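PDB 7EPK: signal recognition particle 54 kDa protein, which is the 54 kDa subunit of the archaeal signal recognition particle, combining a helical bundle, a P-loop nucleotide-binding domain and a helical signal peptide binding domain. Local coordinates for residues Leu100-Gln105 with Asp211-Val216; Tyr125-Val130 with Ile180-Thr185. All coordinates share one frame; numbering follows the deposited sequence.

Contact 1: residues Leu100-Gln105 with Asp211-Val216; sequences LLVGVQ and DEVALV. With GDP (guanosine-5'-diphosphate), chain B.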
ATOM      1  N   LEU A 100      12.561  19.139  -9.501  1.00 38.92           N
ATOM      2  CA  LEU A 100      11.979  20.445  -9.899  1.00 36.14           C
ATOM      3  C   LEU A 100      10.517  20.515  -9.464  1.00 37.42           C
ATOM      4  O   LEU A 100       9.682  19.828 -10.060  1.00 44.53           O
ATOM      5  CB  LEU A 100      12.113  20.629 -11.412  1.00 36.80           C
ATOM      6  CG  LEU A 100      11.513  21.924 -11.972  1.00 36.95           C
ATOM      7  CD1 LEU A 100      12.174  23.142 -11.359  1.00 36.42           C
ATOM      8  CD2 LEU A 100      11.614  21.968 -13.494  1.00 36.47           C
ATOM      9  N   LEU A 101      10.208  21.392  -8.519  1.00 40.57           N
ATOM     10  CA  LEU A 101       8.809  21.770  -8.174  1.00 41.07           C
ATOM     11  C   LEU A 101       8.175  22.624  -9.298  1.00 45.72           C
ATOM     12  O   LEU A 101       8.854  23.450  -9.923  1.00 52.23           O
ATOM     13  CB  LEU A 101       8.847  22.504  -6.828  1.00 36.63           C
ATOM     14  CG  LEU A 101       8.781  21.603  -5.598  1.00 36.89           C
ATOM     15  CD1 LEU A 101       9.447  20.257  -5.845  1.00 37.87           C
ATOM     16  CD2 LEU A 101       9.373  22.281  -4.383  1.00 38.20           C
ATOM     17  N   VAL A 102       6.909  22.397  -9.607  1.00 49.26           N
ATOM     18  CA  VAL A 102       6.143  23.227 -10.578  1.00 54.40           C
ATOM     19  C   VAL A 102       4.724  23.314 -10.026  1.00 60.30           C
ATOM     20  O   VAL A 102       4.402  22.532  -9.125  1.00 51.49           O
ATOM     21  CB  VAL A 102       6.197  22.685 -12.027  1.00 53.91           C
ATOM     22  CG1 VAL A 102       7.621  22.626 -12.562  1.00 49.07           C
ATOM     23  CG2 VAL A 102       5.529  21.331 -12.193  1.00 52.66           C
ATOM     24  N   GLY A 103       3.941  24.282 -10.507  1.00 77.33           N
ATOM     25  CA  GLY A 103       2.650  24.669  -9.904  1.00 74.78           C
ATOM     26  C   GLY A 103       2.456  26.174  -9.921  1.00 69.10           C
ATOM     27  O   GLY A 103       3.433  26.881 -10.162  1.00 57.92           O
ATOM     28  N   VAL A 104       1.217  26.613  -9.678  1.00 76.01           N
ATOM     29  CA  VAL A 104       0.782  28.041  -9.618  1.00 68.40           C
ATOM     30  C   VAL A 104       0.901  28.548  -8.184  1.00 70.84           C
ATOM     31  O   VAL A 104       0.638  27.775  -7.222  1.00 61.08           O
ATOM     32  CB  VAL A 104      -0.661  28.252 -10.117  1.00 64.27           C
ATOM     33  CG1 VAL A 104      -0.842  27.772 -11.545  1.00 63.62           C
ATOM     34  CG2 VAL A 104      -1.685  27.608  -9.193  1.00 64.05           C
ATOM     35  N   GLN A 105       1.162  29.852  -8.078  1.00 76.86           N
ATOM     36  CA  GLN A 105       1.443  30.559  -6.809  1.00 70.10           C
ATOM     37  C   GLN A 105       0.261  30.302  -5.874  1.00 66.63           C
ATOM     38  O   GLN A 105      -0.853  30.091  -6.369  1.00 69.29           O
ATOM     39  CB  GLN A 105       1.714  32.029  -7.116  1.00 74.03           C
ATOM     40  CG  GLN A 105       2.199  32.848  -5.922  1.00 78.32           C
ATOM     41  CD  GLN A 105       2.759  34.188  -6.348  1.00 73.68           C
ATOM     42  OE1 GLN A 105       2.707  34.567  -7.518  1.00 67.60           O
ATOM     43  NE2 GLN A 105       3.322  34.909  -5.395  1.00 72.47           N
ATOM     44  N   ASP A 211      15.474  14.972 -12.193  1.00 42.86           N
ATOM     45  CA  ASP A 211      15.233  13.507 -12.121  1.00 40.87           C
ATOM     46  C   ASP A 211      13.725  13.274 -11.883  1.00 38.70           C
ATOM     47  O   ASP A 211      13.211  12.225 -12.313  1.00 39.28           O
ATOM     48  CB  ASP A 211      16.202  12.861 -11.116  1.00 39.22           C
ATOM     49  CG  ASP A 211      17.677  12.885 -11.548  1.00 42.36           C
ATOM     50  OD1 ASP A 211      18.013  12.247 -12.590  1.00 41.54           O
ATOM     51  OD2 ASP A 211      18.512  13.499 -10.818  1.00 46.12           O
ATOM     52  N   GLU A 212      13.032  14.252 -11.303  1.00 35.85           N
ATOM     53  CA  GLU A 212      11.616  14.168 -10.871  1.00 38.86           C
ATOM     54  C   GLU A 212      11.047  15.590 -10.939  1.00 40.48           C
ATOM     55  O   GLU A 212      11.479  16.422 -10.135  1.00 43.53           O
ATOM     56  CB  GLU A 212      11.535  13.565  -9.456  1.00 42.37           C
ATOM     57  CG  GLU A 212      10.148  13.523  -8.792  1.00 47.38           C
ATOM     58  CD  GLU A 212      10.097  13.050  -7.316  1.00 53.44           C
ATOM     59  OE1 GLU A 212      11.083  12.422  -6.850  1.00 53.37           O
ATOM     60  OE2 GLU A 212       9.079  13.326  -6.588  1.00 46.98           O
ATOM     61  N   VAL A 213      10.141  15.873 -11.879  1.00 38.17           N
ATOM     62  CA  VAL A 213       9.341  17.127 -11.863  1.00 37.73           C
ATOM     63  C   VAL A 213       8.080  16.857 -11.040  1.00 38.40           C
ATOM     64  O   VAL A 213       7.298  15.983 -11.408  1.00 43.41           O
ATOM     65  CB  VAL A 213       9.023  17.615 -13.288  1.00 38.85           C
ATOM     66  CG1 VAL A 213       8.071  18.789 -13.256  1.00 38.06           C
ATOM     67  CG2 VAL A 213      10.276  17.972 -14.077  1.00 37.36           C
ATOM     68  N   ALA A 214       7.908  17.539  -9.921  1.00 42.12           N
ATOM     69  CA  ALA A 214       6.734  17.362  -9.042  1.00 43.94           C
ATOM     70  C   ALA A 214       5.778  18.519  -9.295  1.00 44.37           C
ATOM     71  O   ALA A 214       6.211  19.644  -9.181  1.00 48.18           O
ATOM     72  CB  ALA A 214       7.144  17.317  -7.595  1.00 45.73           C
ATOM     73  N   LEU A 215       4.540  18.218  -9.666  1.00 48.45           N
ATOM     74  CA  LEU A 215       3.435  19.197  -9.718  1.00 50.23           C
ATOM     75  C   LEU A 215       2.864  19.350  -8.314  1.00 49.60           C
ATOM     76  O   LEU A 215       2.403  18.366  -7.766  1.00 50.69           O
ATOM     77  CB  LEU A 215       2.351  18.709 -10.675  1.00 50.24           C
ATOM     78  CG  LEU A 215       1.145  19.631 -10.751  1.00 53.51           C
ATOM     79  CD1 LEU A 215       1.543  21.031 -11.208  1.00 53.65           C
ATOM     80  CD2 LEU A 215       0.102  19.047 -11.684  1.00 62.33           C
ATOM     81  N   VAL A 216       2.919  20.546  -7.751  1.00 50.32           N
ATOM     82  CA  VAL A 216       2.348  20.806  -6.406  1.00 54.57           C
ATOM     83  C   VAL A 216       0.987  21.466  -6.614  1.00 58.65           C
ATOM     84  O   VAL A 216       0.925  22.495  -7.308  1.00 65.23           O
ATOM     85  CB  VAL A 216       3.304  21.650  -5.554  1.00 53.50           C
ATOM     86  CG1 VAL A 216       2.638  22.112  -4.281  1.00 59.43           C
ATOM     87  CG2 VAL A 216       4.575  20.880  -5.243  1.00 54.90           C
TER
HETATM   88  PB  GDP B 501       3.527  29.027  -3.285  1.00 77.00           P
HETATM   89  O1B GDP B 501       3.188  30.372  -3.890  1.00 73.14           O
HETATM   90  O2B GDP B 501       3.047  27.897  -4.175  1.00 93.84           O
HETATM   91  O3B GDP B 501       4.973  28.855  -2.847  1.00 83.72           O
HETATM   92  O3A GDP B 501       2.707  28.855  -1.911  1.00 65.95           O
HETATM   93  PA  GDP B 501       3.318  29.083  -0.420  1.00 68.27           P
HETATM   94  O1A GDP B 501       3.800  30.527  -0.395  1.00 68.89           O
HETATM   95  O2A GDP B 501       4.161  27.918   0.042  1.00 56.23           O
HETATM   96  O5' GDP B 501       2.059  29.004   0.566  1.00 73.13           O
HETATM   97  C5' GDP B 501       0.805  29.646   0.270  1.00 73.71           C
HETATM   98  C4' GDP B 501      -0.116  29.398   1.452  1.00 71.54           C
HETATM   99  O4' GDP B 501      -0.422  27.999   1.513  1.00 75.53           O
HETATM  100  C3' GDP B 501       0.574  29.740   2.769  1.00 69.98           C
HETATM  101  O3' GDP B 501      -0.316  30.502   3.580  1.00 65.19           O
HETATM  102  C2' GDP B 501       0.929  28.401   3.400  1.00 74.70           C
HETATM  103  O2' GDP B 501       0.959  28.502   4.831  1.00 74.91           O
HETATM  104  C1' GDP B 501      -0.179  27.490   2.845  1.00 83.21           C
HETATM  105  N9  GDP B 501       0.017  25.991   2.812  1.00 87.59           N
HETATM  106  C8  GDP B 501       0.920  25.283   2.105  1.00 94.61           C
HETATM  107  N7  GDP B 501       0.779  23.942   2.296  1.00 95.88           N
HETATM  108  C5  GDP B 501      -0.255  23.778   3.121  1.00 88.66           C
HETATM  109  C6  GDP B 501      -0.940  22.632   3.723  1.00 98.96           C
HETATM  110  O6  GDP B 501      -0.547  21.475   3.493  1.00100.68           O
HETATM  111  N1  GDP B 501      -1.969  22.864   4.545  1.00117.86           N
HETATM  112  C2  GDP B 501      -2.396  24.112   4.827  1.00118.86           C
HETATM  113  N2  GDP B 501      -3.455  24.267   5.661  1.00122.22           N
HETATM  114  N3  GDP B 501      -1.810  25.220   4.303  1.00110.83           N
HETATM  115  C4  GDP B 501      -0.752  25.112   3.460  1.00 93.47           C
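Leu100, Leu101 and Val102 pair in parallel with Val213, Ala214 and Leu215 in the central sheet of a P-loop NTPase fold, just before the chain turns into the GDP-binding loop. The short strand axes run 4.7 Å apart at 26°. On the face of Val102 and Val213, the two side chains cross at about a right angle, and Val102 CG2 settles 3.7 Å from Val213 CG1. With chi1 at -60°, that branch of Val102 lies between its own backbone N and carbonyl carbon, turned toward Val213. Leu215 fills the next hollow: its CD1 reaches past Val102 to within 4.0 Å of Gly103 CA. Phe232 of helix 225-235 packs on both Val102 and Leu215. Leu101 projects from the other face, its CD1 beside the small Ala214 CB at 4.1 Å and its CG near Val216 CG2; helix 109-122 touches Leu101 and Val216 here. Beyond the strand, Gln105 CG lies 3.4 Å from GDP O1B. Four backbone hydrogen bonds join the strands, and the straightest runs from Val216 N to Val102 O, 2.8 Å long with 171° at the hydrogen.

Contact 2: residues Tyr125-Val130 with Ile180-Thr185; sequences YKVGLV and IVIVDT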
ATOM      1  N   TYR A 125      19.282  11.818   4.581  1.00 69.26           N
ATOM      2  CA  TYR A 125      19.745  12.340   3.272  1.00 63.05           C
ATOM      3  C   TYR A 125      20.346  13.733   3.531  1.00 62.36           C
ATOM      4  O   TYR A 125      19.761  14.484   4.365  1.00 51.73           O
ATOM      5  CB  TYR A 125      18.582  12.318   2.266  1.00 58.20           C
ATOM      6  CG  TYR A 125      18.316  10.984   1.604  1.00 55.92           C
ATOM      7  CD1 TYR A 125      19.239  10.440   0.724  1.00 53.17           C
ATOM      8  CD2 TYR A 125      17.135  10.277   1.809  1.00 53.78           C
ATOM      9  CE1 TYR A 125      19.019   9.233   0.082  1.00 48.37           C
ATOM     10  CE2 TYR A 125      16.900   9.059   1.182  1.00 50.86           C
ATOM     11  CZ  TYR A 125      17.847   8.533   0.313  1.00 51.64           C
ATOM     12  OH  TYR A 125      17.668   7.342  -0.346  1.00 52.51           O
ATOM     13  N   LYS A 126      21.463  14.060   2.856  1.00 62.97           N
ATOM     14  CA  LYS A 126      22.033  15.443   2.755  1.00 61.77           C
ATOM     15  C   LYS A 126      21.228  16.244   1.718  1.00 52.61           C
ATOM     16  O   LYS A 126      21.416  16.021   0.494  1.00 48.59           O
ATOM     17  CB  LYS A 126      23.523  15.409   2.389  1.00 69.17           C
ATOM     18  CG  LYS A 126      24.394  16.393   3.161  1.00 81.01           C
ATOM     19  CD  LYS A 126      24.480  16.045   4.632  1.00 94.80           C
ATOM     20  CE  LYS A 126      25.350  16.974   5.449  1.00105.77           C
ATOM     21  NZ  LYS A 126      25.291  16.604   6.886  1.00107.20           N
ATOM     22  N   VAL A 127      20.363  17.139   2.191  1.00 46.88           N
ATOM     23  CA  VAL A 127      19.373  17.878   1.354  1.00 53.24           C
ATOM     24  C   VAL A 127      19.802  19.339   1.200  1.00 55.26           C
ATOM     25  O   VAL A 127      20.054  19.985   2.247  1.00 57.46           O
ATOM     26  CB  VAL A 127      17.975  17.797   1.991  1.00 55.66           C
ATOM     27  CG1 VAL A 127      16.930  18.594   1.218  1.00 60.41           C
ATOM     28  CG2 VAL A 127      17.540  16.357   2.144  1.00 58.52           C
ATOM     29  N   GLY A 128      19.809  19.847  -0.039  1.00 53.77           N
ATOM     30  CA  GLY A 128      19.826  21.296  -0.350  1.00 53.14           C
ATOM     31  C   GLY A 128      18.527  21.747  -1.008  1.00 52.08           C
ATOM     32  O   GLY A 128      17.946  20.924  -1.744  1.00 56.09           O
ATOM     33  N   LEU A 129      18.054  22.968  -0.692  1.00 51.70           N
ATOM     34  CA  LEU A 129      16.973  23.717  -1.408  1.00 48.54           C
ATOM     35  C   LEU A 129      17.603  24.809  -2.294  1.00 50.29           C
ATOM     36  O   LEU A 129      18.736  25.237  -2.030  1.00 57.49           O
ATOM     37  CB  LEU A 129      15.994  24.324  -0.396  1.00 47.96           C
ATOM     38  CG  LEU A 129      15.007  23.339   0.253  1.00 51.06           C
ATOM     39  CD1 LEU A 129      14.439  23.868   1.556  1.00 50.04           C
ATOM     40  CD2 LEU A 129      13.857  23.015  -0.676  1.00 49.99           C
ATOM     41  N   VAL A 130      16.905  25.236  -3.338  1.00 49.01           N
ATOM     42  CA  VAL A 130      17.354  26.285  -4.297  1.00 45.32           C
ATOM     43  C   VAL A 130      16.185  27.239  -4.535  1.00 51.77           C
ATOM     44  O   VAL A 130      15.129  26.762  -5.034  1.00 56.39           O
ATOM     45  CB  VAL A 130      17.798  25.650  -5.620  1.00 46.00           C
ATOM     46  CG1 VAL A 130      18.012  26.682  -6.713  1.00 50.69           C
ATOM     47  CG2 VAL A 130      19.028  24.779  -5.451  1.00 46.73           C
ATOM     48  N   ILE A 180      20.282  15.006  -2.465  1.00 54.75           N
ATOM     49  CA  ILE A 180      18.979  15.463  -3.027  1.00 49.32           C
ATOM     50  C   ILE A 180      18.986  16.993  -3.110  1.00 48.72           C
ATOM     51  O   ILE A 180      19.306  17.626  -2.105  1.00 59.23           O
ATOM     52  CB  ILE A 180      17.811  14.973  -2.148  1.00 47.69           C
ATOM     53  CG1 ILE A 180      17.770  13.450  -2.053  1.00 47.91           C
ATOM     54  CG2 ILE A 180      16.477  15.547  -2.623  1.00 47.95           C
ATOM     55  CD1 ILE A 180      16.667  12.927  -1.143  1.00 48.01           C
ATOM     56  N   VAL A 181      18.541  17.554  -4.233  1.00 50.38           N
ATOM     57  CA  VAL A 181      18.352  19.018  -4.459  1.00 48.84           C
ATOM     58  C   VAL A 181      16.908  19.250  -4.893  1.00 44.91           C
ATOM     59  O   VAL A 181      16.502  18.685  -5.909  1.00 50.94           O
ATOM     60  CB  VAL A 181      19.309  19.546  -5.541  1.00 51.56           C
ATOM     61  CG1 VAL A 181      19.030  21.001  -5.860  1.00 52.04           C
ATOM     62  CG2 VAL A 181      20.757  19.353  -5.139  1.00 55.27           C
ATOM     63  N   ILE A 182      16.182  20.076  -4.154  1.00 42.52           N
ATOM     64  CA  ILE A 182      14.790  20.492  -4.464  1.00 41.05           C
ATOM     65  C   ILE A 182      14.864  21.910  -5.024  1.00 44.46           C
ATOM     66  O   ILE A 182      15.295  22.831  -4.286  1.00 43.59           O
ATOM     67  CB  ILE A 182      13.898  20.436  -3.215  1.00 41.03           C
ATOM     68  CG1 ILE A 182      13.870  19.047  -2.572  1.00 48.08           C
ATOM     69  CG2 ILE A 182      12.505  20.923  -3.557  1.00 40.53           C
ATOM     70  CD1 ILE A 182      13.215  19.025  -1.196  1.00 51.62           C
ATOM     71  N   VAL A 183      14.437  22.088  -6.264  1.00 39.91           N
ATOM     72  CA  VAL A 183      14.457  23.415  -6.918  1.00 40.69           C
ATOM     73  C   VAL A 183      13.079  24.072  -6.811  1.00 42.09           C
ATOM     74  O   VAL A 183      12.224  23.723  -7.631  1.00 46.95           O
ATOM     75  CB  VAL A 183      14.921  23.250  -8.367  1.00 39.66           C
ATOM     76  CG1 VAL A 183      14.795  24.552  -9.137  1.00 38.74           C
ATOM     77  CG2 VAL A 183      16.348  22.716  -8.400  1.00 42.32           C
ATOM     78  N   ASP A 184      12.893  25.013  -5.876  1.00 41.97           N
ATOM     79  CA  ASP A 184      11.640  25.811  -5.748  1.00 45.87           C
ATOM     80  C   ASP A 184      11.543  26.770  -6.946  1.00 44.79           C
ATOM     81  O   ASP A 184      12.586  27.218  -7.441  1.00 45.01           O
ATOM     82  CB  ASP A 184      11.560  26.557  -4.406  1.00 49.71           C
ATOM     83  CG  ASP A 184      10.238  27.283  -4.151  1.00 53.35           C
ATOM     84  OD1 ASP A 184       9.297  27.060  -4.911  1.00 63.84           O
ATOM     85  OD2 ASP A 184      10.155  28.081  -3.202  1.00 55.63           O
ATOM     86  N   THR A 185      10.325  27.060  -7.399  1.00 43.69           N
ATOM     87  CA  THR A 185      10.038  27.853  -8.625  1.00 48.41           C
ATOM     88  C   THR A 185       8.961  28.901  -8.324  1.00 57.43           C
ATOM     89  O   THR A 185       8.188  28.737  -7.330  1.00 55.05           O
ATOM     90  CB  THR A 185       9.583  26.979  -9.817  1.00 44.69           C
ATOM     91  OG1 THR A 185       8.428  26.193  -9.487  1.00 47.24           O
ATOM     92  CG2 THR A 185      10.663  26.038 -10.305  1.00 42.55           C
TER
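Val127 to Val130 run parallel to Ile180 to Val183, the short strand axes 4.8 Å apart at 18°, and the backbone bonds alternate as parallel pairing requires: Gly128 N gives to Ile180 O and Gly128 O receives Ile182 N, each at 3.1 Å, then Val130 N bonds weakly to Ile182 O and Val130 O accepts Asp184 N. At the start of the pair, the CD1 methyl of Ile180 sits over one face of the Tyr125 ring, 4.0 Å from the centroid, a CH-pi contact. The Ile180 chain is extended past CG1 (chi2 177°), which carries the methyl out to the ring. On the same side of the sheet, Leu129 and Ile182 lie side by side and point the same way, Leu129 CD2 being 3.6 Å from Ile182 CB. Helix 109-122 touches this face through Leu129 and Ile180. On the other face the side chains of Val130 and Val181 cross obliquely, Val130 CG2 lying 3.8 Å from Val181 CG1; helix 162-175 packs on both valines. Asp184 ends the strand with its OD2 hydrogen-bonded to Thr110, and the nearest atoms of both the bound magnesium ion and GDP are about 5 Å from its side chain. A strand delivering an aspartate beside the nucleotide in this way is consistent with the Walker B strand of P-loop NTPases.

Overall arrangement
From the N-terminal helical bundle the chain enters the sheet on strand 97-102, turns through the GDP-binding loop into helix 109-122 and returns on strand 127-131. It then passes through helix 139-150, edge strand 153-156 and helix 162-175 before strand 180-184 closes the smaller loop at contact 2. Helix 194-208 leads on to strand 212-218, where contact 1 closes the larger loop, which encloses the smaller one entirely. The two contacts, with centres 12 Å apart, meet where strands 97-102 and 180-184 are neighbours: a probable hydrogen bond joins Leu101 O to Thr185 OG1, and Leu101 CD2 packs on Ile182 CG2. Together they place 127-131, 180-184, 97-102 and 212-218 consecutively in one sheet.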